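Local coordinates for protein nucleoporin nup120 (Schizosaccharomyces pombe, PDB 4GQ2) that serves as a structural constituent of the nuclear pore complex, the assembly that also docks transiently associated nuclear transport factors, at residues 739-744 with 829-834; 815-820 with 843-848; 884-889 with 899-904; 922-927 with 937-942. One frame throughout, in Å; residues are numbered along the deposited sequence.

Contact 1: 739-744 with 829-834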
loop_
_atom_site.group_PDB
_atom_site.type_symbol
_atom_site.label_atom_id
_atom_site.label_comp_id
_atom_site.label_asym_id
_atom_site.label_seq_id
_atom_site.Cartn_x
_atom_site.Cartn_y
_atom_site.Cartn_z
ATOM N N SER A 739 -1.960 -3.203 -2.081
ATOM C CA SER A 739 -2.722 -2.584 -1.001
ATOM C C SER A 739 -2.030 -1.368 -0.403
ATOM O O SER A 739 -2.688 -0.374 -0.103
ATOM C CB SER A 739 -3.031 -3.605 0.088
ATOM O OG SER A 739 -3.978 -3.065 0.990
ATOM N N ALA A 740 -0.710 -1.450 -0.240
ATOM C CA ALA A 740 0.079 -0.343 0.321
ATOM C C ALA A 740 0.801 0.483 -0.747
ATOM O O ALA A 740 1.563 1.403 -0.431
ATOM C CB ALA A 740 1.071 -0.864 1.353
ATOM N N LEU A 741 0.537 0.167 -2.011
ATOM C CA LEU A 741 1.208 0.814 -3.119
ATOM C C LEU A 741 0.581 2.169 -3.426
ATOM O O LEU A 741 -0.520 2.256 -3.980
ATOM C CB LEU A 741 1.192 -0.098 -4.343
ATOM C CG LEU A 741 2.036 0.257 -5.571
ATOM C CD1 LEU A 741 3.320 0.984 -5.213
ATOM C CD2 LEU A 741 2.358 -1.024 -6.315
ATOM N N LEU A 742 1.292 3.229 -3.056
ATOM C CA LEU A 742 0.784 4.584 -3.235
ATOM C C LEU A 742 1.040 5.083 -4.638
ATOM O O LEU A 742 2.158 4.997 -5.149
ATOM C CB LEU A 742 1.375 5.533 -2.190
ATOM C CG LEU A 742 0.688 5.373 -0.836
ATOM C CD1 LEU A 742 1.516 5.991 0.277
ATOM C CD2 LEU A 742 -0.708 5.980 -0.888
ATOM N N LEU A 743 -0.016 5.598 -5.253
ATOM C CA LEU A 743 0.016 6.049 -6.633
ATOM C C LEU A 743 0.552 7.469 -6.744
ATOM O O LEU A 743 0.422 8.266 -5.820
ATOM C CB LEU A 743 -1.386 5.958 -7.252
ATOM C CG LEU A 743 -1.959 4.554 -7.486
ATOM C CD1 LEU A 743 -3.313 4.645 -8.165
ATOM C CD2 LEU A 743 -1.007 3.682 -8.297
ATOM N N GLU A 744 1.146 7.775 -7.890
ATOM C CA GLU A 744 1.681 9.104 -8.151
ATOM C C GLU A 744 0.582 10.106 -8.504
ATOM O O GLU A 744 -0.420 9.760 -9.139
ATOM C CB GLU A 744 2.741 9.047 -9.253
ATOM C CG GLU A 744 4.024 8.351 -8.819
ATOM C CD GLU A 744 4.939 7.999 -9.980
ATOM O OE1 GLU A 744 4.506 7.261 -10.893
ATOM O OE2 GLU A 744 6.108 8.447 -9.967
ATOM N N CYS A 829 3.918 0.277 -11.634
ATOM C CA CYS A 829 4.263 -0.762 -12.608
ATOM C C CYS A 829 5.642 -1.383 -12.342
ATOM O O CYS A 829 5.797 -2.621 -12.302
ATOM C CB CYS A 829 4.238 -0.168 -14.012
ATOM S SG CYS A 829 2.597 0.318 -14.571
ATOM N N MET A 830 6.626 -0.507 -12.146
ATOM C CA MET A 830 8.012 -0.894 -11.905
ATOM C C MET A 830 8.153 -1.666 -10.591
ATOM O O MET A 830 8.906 -2.633 -10.499
ATOM C CB MET A 830 8.909 0.355 -11.907
ATOM C CG MET A 830 10.392 0.044 -11.906
ATOM S SD MET A 830 10.949 -0.793 -13.405
ATOM C CE MET A 830 12.702 -0.925 -13.046
ATOM N N GLN A 831 7.402 -1.242 -9.587
ATOM C CA GLN A 831 7.369 -1.924 -8.305
ATOM C C GLN A 831 6.835 -3.335 -8.496
ATOM O O GLN A 831 7.303 -4.275 -7.842
ATOM C CB GLN A 831 6.455 -1.155 -7.340
ATOM C CG GLN A 831 6.950 -1.078 -5.904
ATOM C CD GLN A 831 8.015 -0.007 -5.711
ATOM O OE1 GLN A 831 8.063 0.980 -6.446
ATOM N NE2 GLN A 831 8.875 -0.201 -4.716
ATOM N N LEU A 832 5.865 -3.474 -9.409
ATOM C CA LEU A 832 5.123 -4.734 -9.605
ATOM C C LEU A 832 5.659 -5.607 -10.740
ATOM O O LEU A 832 5.138 -6.705 -10.986
ATOM C CB LEU A 832 3.638 -4.436 -9.860
ATOM C CG LEU A 832 2.854 -3.741 -8.747
ATOM C CD1 LEU A 832 1.530 -3.223 -9.294
ATOM C CD2 LEU A 832 2.630 -4.665 -7.549
ATOM N N ILE A 833 6.684 -5.117 -11.437
ATOM C CA ILE A 833 7.154 -5.757 -12.671
ATOM C C ILE A 833 7.581 -7.224 -12.523
ATOM O O ILE A 833 7.512 -7.983 -13.479
ATOM C CB ILE A 833 8.273 -4.926 -13.348
ATOM C CG1 ILE A 833 8.293 -5.190 -14.862
ATOM C CG2 ILE A 833 9.629 -5.137 -12.648
ATOM C CD1 ILE A 833 9.109 -4.189 -15.647
ATOM N N GLY A 834 7.993 -7.629 -11.324
ATOM C CA GLY A 834 8.454 -9.003 -11.105
ATOM C C GLY A 834 7.337 -10.040 -11.102
ATOM O O GLY A 834 7.601 -11.230 -11.147
#

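Contact 2: 815-820 with 843-848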
loop_
_atom_site.group_PDB
_atom_site.type_symbol
_atom_site.label_atom_id
_atom_site.label_comp_id
_atom_site.label_asym_id
_atom_site.label_seq_id
_atom_site.Cartn_x
_atom_site.Cartn_y
_atom_site.Cartn_z
ATOM N N GLU A 815 -3.281 -7.644 -16.952
ATOM C CA GLU A 815 -4.441 -6.762 -17.041
ATOM C C GLU A 815 -4.319 -5.560 -16.110
ATOM O O GLU A 815 -4.473 -4.422 -16.542
ATOM C CB GLU A 815 -5.726 -7.530 -16.726
ATOM C CG GLU A 815 -6.139 -8.540 -17.794
ATOM C CD GLU A 815 -7.441 -9.259 -17.464
ATOM O OE1 GLU A 815 -8.094 -8.910 -16.453
ATOM O OE2 GLU A 815 -7.815 -10.178 -18.221
ATOM N N LEU A 816 -4.037 -5.815 -14.834
ATOM C CA LEU A 816 -3.970 -4.730 -13.867
ATOM C C LEU A 816 -2.808 -3.787 -14.173
ATOM O O LEU A 816 -3.008 -2.568 -14.252
ATOM C CB LEU A 816 -3.914 -5.253 -12.421
ATOM C CG LEU A 816 -3.711 -4.194 -11.332
ATOM C CD1 LEU A 816 -4.788 -3.117 -11.410
ATOM C CD2 LEU A 816 -3.680 -4.835 -9.948
ATOM N N VAL A 817 -1.616 -4.353 -14.369
ATOM C CA VAL A 817 -0.415 -3.560 -14.672
ATOM C C VAL A 817 -0.567 -2.759 -15.970
ATOM O O VAL A 817 -0.150 -1.587 -16.042
ATOM C CB VAL A 817 0.862 -4.433 -14.720
ATOM C CG1 VAL A 817 2.069 -3.615 -15.147
ATOM C CG2 VAL A 817 1.124 -5.069 -13.363
ATOM N N GLU A 818 -1.192 -3.376 -16.973
ATOM C CA GLU A 818 -1.411 -2.722 -18.265
ATOM C C GLU A 818 -2.258 -1.462 -18.089
ATOM O O GLU A 818 -1.948 -0.421 -18.669
ATOM C CB GLU A 818 -2.042 -3.689 -19.278
ATOM C CG GLU A 818 -1.934 -3.255 -20.737
ATOM C CD GLU A 818 -3.183 -2.570 -21.268
ATOM O OE1 GLU A 818 -4.206 -2.518 -20.553
ATOM O OE2 GLU A 818 -3.151 -2.086 -22.419
ATOM N N LYS A 819 -3.297 -1.550 -17.261
ATOM C CA LYS A 819 -4.151 -0.393 -16.971
ATOM C C LYS A 819 -3.411 0.691 -16.202
ATOM O O LYS A 819 -3.571 1.887 -16.480
ATOM C CB LYS A 819 -5.405 -0.810 -16.211
ATOM C CG LYS A 819 -6.472 -1.465 -17.071
ATOM C CD LYS A 819 -7.060 -0.480 -18.074
ATOM C CE LYS A 819 -8.243 -1.075 -18.817
ATOM N NZ LYS A 819 -7.918 -2.396 -19.423
ATOM N N LEU A 820 -2.597 0.273 -15.238
ATOM C CA LEU A 820 -1.783 1.215 -14.469
ATOM C C LEU A 820 -0.867 1.978 -15.420
ATOM O O LEU A 820 -0.699 3.194 -15.297
ATOM C CB LEU A 820 -0.969 0.494 -13.384
ATOM C CG LEU A 820 -1.715 0.032 -12.121
ATOM C CD1 LEU A 820 -0.843 -0.882 -11.262
ATOM C CD2 LEU A 820 -2.186 1.226 -11.307
ATOM N N VAL A 843 5.747 -9.611 -21.532
ATOM C CA VAL A 843 7.140 -9.277 -21.780
ATOM C C VAL A 843 7.258 -7.928 -22.507
ATOM O O VAL A 843 8.097 -7.091 -22.153
ATOM C CB VAL A 843 7.868 -10.422 -22.526
ATOM C CG1 VAL A 843 9.351 -10.100 -22.707
ATOM C CG2 VAL A 843 7.722 -11.734 -21.752
ATOM N N TYR A 844 6.386 -7.710 -23.489
ATOM C CA TYR A 844 6.317 -6.444 -24.203
ATOM C C TYR A 844 6.021 -5.316 -23.219
ATOM O O TYR A 844 6.611 -4.229 -23.293
ATOM C CB TYR A 844 5.242 -6.510 -25.301
ATOM C CG TYR A 844 4.967 -5.186 -25.979
ATOM C CD1 TYR A 844 5.864 -4.658 -26.905
ATOM C CD2 TYR A 844 3.812 -4.456 -25.693
ATOM C CE1 TYR A 844 5.619 -3.445 -27.532
ATOM C CE2 TYR A 844 3.564 -3.234 -26.314
ATOM C CZ TYR A 844 4.475 -2.740 -27.233
ATOM O OH TYR A 844 4.255 -1.530 -27.846
ATOM N N LEU A 845 5.120 -5.580 -22.282
ATOM C CA LEU A 845 4.776 -4.580 -21.272
ATOM C C LEU A 845 5.932 -4.349 -20.286
ATOM O O LEU A 845 6.171 -3.213 -19.881
ATOM C CB LEU A 845 3.471 -4.945 -20.556
ATOM C CG LEU A 845 2.931 -4.031 -19.452
ATOM C CD1 LEU A 845 2.475 -2.669 -19.973
ATOM C CD2 LEU A 845 1.796 -4.762 -18.749
ATOM N N LYS A 846 6.651 -5.412 -19.915
ATOM C CA LYS A 846 7.892 -5.262 -19.137
ATOM C C LYS A 846 8.822 -4.272 -19.840
ATOM O O LYS A 846 9.387 -3.385 -19.210
ATOM C CB LYS A 846 8.610 -6.601 -18.967
ATOM C CG LYS A 846 7.883 -7.605 -18.089
ATOM C CD LYS A 846 8.728 -8.842 -17.808
ATOM C CE LYS A 846 9.937 -8.517 -16.944
ATOM N NZ LYS A 846 10.570 -9.747 -16.390
ATOM N N ALA A 847 8.942 -4.413 -21.157
ATOM C CA ALA A 847 9.792 -3.543 -21.955
ATOM C C ALA A 847 9.349 -2.076 -21.919
ATOM O O ALA A 847 10.169 -1.175 -21.727
ATOM C CB ALA A 847 9.864 -4.056 -23.385
ATOM N N LEU A 848 8.053 -1.839 -22.098
ATOM C CA LEU A 848 7.518 -0.484 -22.011
ATOM C C LEU A 848 7.744 0.154 -20.642
ATOM O O LEU A 848 8.046 1.339 -20.556
ATOM C CB LEU A 848 6.030 -0.471 -22.325
ATOM C CG LEU A 848 5.534 -0.893 -23.705
ATOM C CD1 LEU A 848 4.026 -0.862 -23.646
ATOM C CD2 LEU A 848 6.051 0.025 -24.804
#

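Contact 3: 884-889 with 899-904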
loop_
_atom_site.group_PDB
_atom_site.type_symbol
_atom_site.label_atom_id
_atom_site.label_comp_id
_atom_site.label_asym_id
_atom_site.label_seq_id
_atom_site.Cartn_x
_atom_site.Cartn_y
_atom_site.Cartn_z
ATOM N N GLN A 884 -0.696 -2.392 -33.710
ATOM C CA GLN A 884 -1.820 -2.871 -34.512
ATOM C C GLN A 884 -2.214 -1.921 -35.640
ATOM O O GLN A 884 -2.759 -2.362 -36.653
ATOM C CB GLN A 884 -3.020 -3.176 -33.625
ATOM C CG GLN A 884 -2.877 -4.481 -32.871
ATOM C CD GLN A 884 -3.956 -4.663 -31.828
ATOM O OE1 GLN A 884 -4.600 -3.699 -31.415
ATOM N NE2 GLN A 884 -4.160 -5.905 -31.394
ATOM N N GLU A 885 -1.942 -0.630 -35.462
ATOM C CA GLU A 885 -2.171 0.361 -36.514
ATOM C C GLU A 885 -1.243 0.097 -37.696
ATOM O O GLU A 885 -1.658 0.181 -38.857
ATOM C CB GLU A 885 -1.958 1.778 -35.982
ATOM C CG GLU A 885 -3.140 2.333 -35.203
ATOM C CD GLU A 885 -2.849 3.670 -34.542
ATOM O OE1 GLU A 885 -1.714 4.182 -34.668
ATOM O OE2 GLU A 885 -3.765 4.208 -33.887
ATOM N N ILE A 886 0.008 -0.225 -37.376
ATOM C CA ILE A 886 1.010 -0.598 -38.364
ATOM C C ILE A 886 0.648 -1.934 -39.022
ATOM O O ILE A 886 0.748 -2.071 -40.241
ATOM C CB ILE A 886 2.425 -0.624 -37.740
ATOM C CG1 ILE A 886 2.888 0.813 -37.441
ATOM C CG2 ILE A 886 3.423 -1.334 -38.654
ATOM C CD1 ILE A 886 4.101 0.918 -36.532
ATOM N N ALA A 887 0.201 -2.901 -38.220
ATOM C CA ALA A 887 -0.184 -4.212 -38.736
ATOM C C ALA A 887 -1.344 -4.117 -39.727
ATOM O O ALA A 887 -1.335 -4.787 -40.765
ATOM C CB ALA A 887 -0.540 -5.148 -37.599
ATOM N N GLU A 888 -2.332 -3.284 -39.400
ATOM C CA GLU A 888 -3.490 -3.069 -40.262
ATOM C C GLU A 888 -3.092 -2.353 -41.553
ATOM O O GLU A 888 -3.540 -2.727 -42.640
ATOM C CB GLU A 888 -4.577 -2.275 -39.539
ATOM C CG GLU A 888 -5.944 -2.405 -40.200
ATOM C CD GLU A 888 -6.872 -1.241 -39.905
ATOM O OE1 GLU A 888 -6.524 -0.385 -39.061
ATOM O OE2 GLU A 888 -7.957 -1.183 -40.523
ATOM N N LYS A 889 -2.251 -1.327 -41.421
ATOM C CA LYS A 889 -1.754 -0.575 -42.572
ATOM C C LYS A 889 -1.113 -1.497 -43.613
ATOM O O LYS A 889 -1.284 -1.302 -44.815
ATOM C CB LYS A 889 -0.765 0.505 -42.121
ATOM C CG LYS A 889 -0.485 1.568 -43.171
ATOM C CD LYS A 889 0.376 2.694 -42.626
ATOM C CE LYS A 889 -0.410 3.605 -41.697
ATOM N NZ LYS A 889 0.480 4.600 -41.037
ATOM N N TYR A 899 6.538 -5.406 -36.209
ATOM C CA TYR A 899 6.946 -5.345 -34.816
ATOM C C TYR A 899 8.253 -4.567 -34.689
ATOM O O TYR A 899 8.335 -3.625 -33.898
ATOM C CB TYR A 899 7.053 -6.769 -34.237
ATOM C CG TYR A 899 7.594 -6.860 -32.819
ATOM C CD1 TYR A 899 6.858 -6.376 -31.738
ATOM C CD2 TYR A 899 8.837 -7.461 -32.560
ATOM C CE1 TYR A 899 7.345 -6.472 -30.444
ATOM C CE2 TYR A 899 9.333 -7.562 -31.271
ATOM C CZ TYR A 899 8.584 -7.060 -30.217
ATOM O OH TYR A 899 9.061 -7.146 -28.930
ATOM N N TYR A 900 9.256 -4.934 -35.486
ATOM C CA TYR A 900 10.544 -4.226 -35.472
ATOM C C TYR A 900 10.435 -2.755 -35.905
ATOM O O TYR A 900 11.144 -1.895 -35.364
ATOM C CB TYR A 900 11.600 -4.965 -36.302
ATOM C CG TYR A 900 12.101 -6.262 -35.689
ATOM C CD1 TYR A 900 12.257 -6.400 -34.308
ATOM C CD2 TYR A 900 12.447 -7.344 -36.497
ATOM C CE1 TYR A 900 12.721 -7.587 -33.749
ATOM C CE2 TYR A 900 12.916 -8.529 -35.950
ATOM C CZ TYR A 900 13.049 -8.646 -34.576
ATOM O OH TYR A 900 13.511 -9.820 -34.034
ATOM N N LEU A 901 9.549 -2.471 -36.867
ATOM C CA LEU A 901 9.219 -1.090 -37.246
ATOM C C LEU A 901 8.614 -0.338 -36.061
ATOM O O LEU A 901 9.019 0.789 -35.754
ATOM C CB LEU A 901 8.230 -1.048 -38.417
ATOM C CG LEU A 901 8.308 0.075 -39.473
ATOM C CD1 LEU A 901 6.924 0.371 -40.050
ATOM C CD2 LEU A 901 8.964 1.368 -38.994
ATOM N N HIS A 902 7.633 -0.957 -35.409
ATOM C CA HIS A 902 7.025 -0.360 -34.231
ATOM C C HIS A 902 8.043 -0.064 -33.163
ATOM O O HIS A 902 8.063 1.027 -32.600
ATOM C CB HIS A 902 5.941 -1.256 -33.671
ATOM C CG HIS A 902 5.420 -0.795 -32.340
ATOM N ND1 HIS A 902 5.568 -1.518 -31.218
ATOM C CD2 HIS A 902 4.763 0.373 -31.973
ATOM C CE1 HIS A 902 5.020 -0.856 -30.189
ATOM N NE2 HIS A 902 4.530 0.302 -30.650
ATOM N N LEU A 903 8.900 -1.036 -32.881
ATOM C CA LEU A 903 9.968 -0.856 -31.909
ATOM C C LEU A 903 10.886 0.295 -32.275
ATOM O O LEU A 903 11.202 1.131 -31.429
ATOM C CB LEU A 903 10.770 -2.144 -31.744
ATOM C CG LEU A 903 9.990 -3.259 -31.054
ATOM C CD1 LEU A 903 10.952 -4.322 -30.552
ATOM C CD2 LEU A 903 9.160 -2.697 -29.914
ATOM N N SER A 904 11.287 0.348 -33.542
ATOM C CA SER A 904 12.122 1.435 -34.041
ATOM C C SER A 904 11.540 2.805 -33.699
ATOM O O SER A 904 12.229 3.645 -33.115
ATOM C CB SER A 904 12.314 1.311 -35.550
ATOM O OG SER A 904 13.180 2.326 -36.011
#

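Contact 4: 922-927 with 937-942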
loop_
_atom_site.group_PDB
_atom_site.type_symbol
_atom_site.label_atom_id
_atom_site.label_comp_id
_atom_site.label_asym_id
_atom_site.label_seq_id
_atom_site.Cartn_x
_atom_site.Cartn_y
_atom_site.Cartn_z
ATOM N N LEU A 922 16.672 -4.214 -38.642
ATOM C CA LEU A 922 16.084 -5.518 -38.401
ATOM C C LEU A 922 14.748 -5.654 -39.120
ATOM O O LEU A 922 14.474 -6.701 -39.705
ATOM C CB LEU A 922 15.959 -5.805 -36.898
ATOM C CG LEU A 922 17.124 -6.611 -36.299
ATOM C CD1 LEU A 922 17.161 -6.510 -34.779
ATOM C CD2 LEU A 922 17.065 -8.071 -36.742
ATOM N N ALA A 923 13.936 -4.595 -39.100
ATOM C CA ALA A 923 12.651 -4.592 -39.821
ATOM C C ALA A 923 12.864 -4.852 -41.306
ATOM O O ALA A 923 12.124 -5.622 -41.923
ATOM C CB ALA A 923 11.908 -3.281 -39.611
ATOM N N ASP A 924 13.894 -4.212 -41.861
ATOM C CA ASP A 924 14.289 -4.400 -43.254
ATOM C C ASP A 924 14.724 -5.845 -43.522
ATOM O O ASP A 924 14.251 -6.471 -44.469
ATOM C CB ASP A 924 15.414 -3.426 -43.616
ATOM C CG ASP A 924 15.391 -3.026 -45.076
ATOM O OD1 ASP A 924 15.253 -3.922 -45.940
ATOM O OD2 ASP A 924 15.511 -1.810 -45.357
ATOM N N ALA A 925 15.610 -6.365 -42.673
ATOM C CA ALA A 925 16.086 -7.746 -42.778
ATOM C C ALA A 925 14.995 -8.815 -42.581
ATOM O O ALA A 925 15.153 -9.949 -43.041
ATOM C CB ALA A 925 17.240 -7.977 -41.806
ATOM N N SER A 926 13.892 -8.455 -41.917
ATOM C CA SER A 926 12.872 -9.435 -41.489
ATOM C C SER A 926 11.691 -9.671 -42.446
ATOM O O SER A 926 10.836 -10.518 -42.171
ATOM C CB SER A 926 12.332 -9.071 -40.095
ATOM O OG SER A 926 13.324 -9.232 -39.095
ATOM N N LYS A 927 11.637 -8.924 -43.548
ATOM C CA LYS A 927 10.559 -9.061 -44.535
ATOM C C LYS A 927 10.540 -10.474 -45.109
ATOM O O LYS A 927 11.593 -11.047 -45.398
ATOM C CB LYS A 927 10.707 -8.037 -45.666
ATOM C CG LYS A 927 10.889 -6.593 -45.202
ATOM C CD LYS A 927 10.630 -5.582 -46.312
ATOM C CE LYS A 927 11.709 -5.588 -47.390
ATOM N NZ LYS A 927 12.853 -4.683 -47.082
ATOM N N ALA A 937 8.228 2.542 -46.139
ATOM C CA ALA A 937 8.053 3.027 -44.771
ATOM C C ALA A 937 9.248 2.682 -43.886
ATOM O O ALA A 937 9.663 3.495 -43.061
ATOM C CB ALA A 937 6.765 2.492 -44.165
ATOM N N ILE A 938 9.803 1.486 -44.082
ATOM C CA ILE A 938 10.990 1.046 -43.347
ATOM C C ILE A 938 12.229 1.869 -43.707
ATOM O O ILE A 938 12.948 2.317 -42.815
ATOM C CB ILE A 938 11.263 -0.466 -43.546
ATOM C CG1 ILE A 938 10.218 -1.295 -42.790
ATOM C CG2 ILE A 938 12.675 -0.841 -43.089
ATOM C CD1 ILE A 938 10.264 -2.782 -43.076
ATOM N N THR A 939 12.475 2.064 -45.004
ATOM C CA THR A 939 13.646 2.828 -45.452
ATOM C C THR A 939 13.500 4.290 -45.055
ATOM O O THR A 939 14.496 4.962 -44.764
ATOM C CB THR A 939 13.896 2.733 -46.971
ATOM O OG1 THR A 939 12.848 3.407 -47.675
ATOM C CG2 THR A 939 13.979 1.277 -47.433
ATOM N N HIS A 940 12.256 4.773 -45.049
ATOM C CA HIS A 940 11.929 6.085 -44.485
ATOM C C HIS A 940 12.382 6.163 -43.051
ATOM O O HIS A 940 13.115 7.084 -42.679
ATOM C CB HIS A 940 10.432 6.353 -44.581
ATOM C CG HIS A 940 9.980 6.850 -45.937
ATOM N ND1 HIS A 940 8.809 7.487 -46.118
ATOM C CD2 HIS A 940 10.594 6.796 -47.188
ATOM C CE1 HIS A 940 8.671 7.810 -47.416
ATOM N NE2 HIS A 940 9.765 7.390 -48.067
ATOM N N GLU A 941 11.972 5.187 -42.240
ATOM C CA GLU A 941 12.388 5.138 -40.838
ATOM C C GLU A 941 13.897 4.979 -40.649
ATOM O O GLU A 941 14.471 5.611 -39.761
ATOM C CB GLU A 941 11.621 4.070 -40.050
ATOM C CG GLU A 941 10.450 4.633 -39.252
ATOM C CD GLU A 941 10.876 5.370 -37.989
ATOM O OE1 GLU A 941 10.427 6.520 -37.790
ATOM O OE2 GLU A 941 11.650 4.802 -37.188
ATOM N N THR A 942 14.538 4.156 -41.477
ATOM C CA THR A 942 15.996 4.027 -41.413
ATOM C C THR A 942 16.683 5.392 -41.533
ATOM O O THR A 942 17.543 5.730 -40.710
ATOM C CB THR A 942 16.552 3.062 -42.480
ATOM O OG1 THR A 942 15.938 1.780 -42.331
ATOM C CG2 THR A 942 18.062 2.906 -42.324
#

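Contact 1: 739-744 with 829-834
L741 and L832 meet tip to tip, and nearly all of the apolar contact rests on one methyl group. CD2 of L741 sits against the branched end of L832, 3.7 Å from its CG. Its distances to the two L832 methyls are almost equal, 3.8 Å from L741 CD2 to L832 CD1 and 3.9 Å to L832 CD2, so the methyl faces the branch point squarely. The side chain of L741 is directed at the helix by a CG set opposite the backbone N (chi1 -170°). Q831 adds a lighter touch through its aliphatic root, with CB 4.2 Å from L741 CD2. L832 also touches F734, E737 and N738 of helix 719-739.

Polar bonds do not bridge segments 739-744 and 829-834, but they probably help to hold the loop that presents L741. Backbone hydrogen bonds link L741 with A770 and L743 with N768, and E744 N is bonded to Q825 OE1. M830 and Q831 pack against basic side chains of the other protein chain in the assembly.

With a single methyl meeting the end of a leucine, the direct attraction is dispersive and non-directional; the position of the loop relative to helix 826-832 is probably set in large part by polar bonds to neighbouring parts of the chain.

Contact 2: 815-820 with 843-848
L845 lays its CD2 methyl over V817 and over the start of the next residue, reaching one face of helix 812-822 from helix 840-852. L845 CD2 is 3.8 Å from V817 CG1, and the two side chains cross obliquely rather than meeting end on. The same L845 CD2 lies 3.7 Å from the backbone N of E818 and 4.0 Å from E818 CB, so a single methyl is pressed against side chain and main chain together. L845 reaches this far because its CG stands opposite its own backbone N (chi1 180°), which extends the leucine away from its helix. The backbones come close at this point, with 7.1 Å between E818 CA and L845 CA.

Both segments lie in the HEAT-repeat family region, where helices stack on one another around apolar cores. Here the partners are not neighbours in sequence: helix 826-832 comes between them along the chain.

Only the root of E818 joins the packing. A bend at chi2 (-98°) leads its carboxylate away from L845, and OE2 accepts a hydrogen bond from the backbone N of V879, while the ion pair to K819 is long. On the other helix, Y844 has L848 CG 4.0 Å above one ring face, offset toward the rim, and it also touches F863 of helix 856-864.

Contact 3: 884-889 with 899-904
A buried apolar contact joins I886 to L901 and H902, where helix 881-889 meets helix 895-909, the next helix along the chain. I886 supplies everything from its side, dividing its two branches between two adjacent residues. The longer branch ends in CD1, which rests 3.9 Å from H902 CA and 4.0 Å from H902 CB; it therefore meets the helix surface at the root of the histidine, and the two side chains cross at about a right angle. The shorter branch, CG2, approaches L901 at a slant, with 4.1 Å between I886 CG2 and L901 CD1. This division follows from the first torsion of the isoleucine (chi1 -71°), which places CG2 opposite the backbone N and CG1 opposite the carbonyl carbon.

The two helices lie in the C-terminal part of the chain, within the HEAT-repeat family region, and successive helices there build a continuous helical stack. L901 shows the continuity: besides I886 it touches I938 of helix 932-949, linking this core to the one beyond.

Polar groups of both helices are tied to neighbouring parts of the chain. Q884 NE2 donates to the backbone oxygens of both Y871 and T874, tying helix 881-889 to the preceding loop. Y899 OH is hydrogen-bonded to F863 O, and S904 OG lies in hydrogen-bonding reach of both A916 O and E941 OE2. The Y899 ring carries L903 CG 4.1 Å above the centre of one face.

Contact 4: 922-927 with 937-942
I938 points its forked side chain at helix 913-925 and sends one arm to A923 and the other to D924. Its first torsion (chi1 -72°) sets CG1 opposite the carbonyl carbon and CG2 opposite the backbone N, so the two arms diverge over the facing helix. Along the longer arm, I938 CD1 comes to 3.6 Å from A923 O and 3.9 Å from A923 CB, resting on main chain and methyl alike. CG2 of I938 takes the other side, 3.8 Å from D924 OD2 and likewise 3.8 Å from D924 CB, and the aspartate side chain slants across the isoleucine. T939 extends this strip: its CG2 methyl lies 4.0 Å from D924 OD2, again in a slanting approach, while T939 OG1 is hydrogen-bonded to I936 O.

The other carboxylate oxygen is engaged differently. D924 OD1 forms a salt bridge with K927 NZ at 2.8 Å, which probably holds the carboxylate beside I938. The lysine chain curls back past the isoleucine, with K927 CD 4.3 Å from I938 CD1. Where helix 913-925 runs out, S926 OG donates to L922 O at 2.8 Å, from 42° above the carbonyl plane. A923 O, which I938 CD1 touches, also accepts a hydrogen bond from S897 OG of helix 895-909.

An apolar residue seated between an alanine and the root of a charged side chain, with an ion pair at the rim, here joins two consecutive, roughly antiparallel helices into a helical hairpin of the HEAT-repeat family region.

The four contacts follow one another outward through the helical region, their centres lying about 20, 27, 43 and 53 Å from the centre of the chain. Contacts 1 and 2 are 12 Å apart between centres and interlock in sequence; L832 CD1 touches L820 CD1 at 3.9 Å, and C829 packs against V817 and L820. From contact 2 to contact 3 the step is about 18 Å, bridged by Y844 against Y899. Contacts 3 and 4, 11 Å apart, share a probable hydrogen bond between S904 OG and E941 OE2 (3.1 Å) and packing of Y900 on A923. Contacts 1 and 4, 36 Å apart, do not touch.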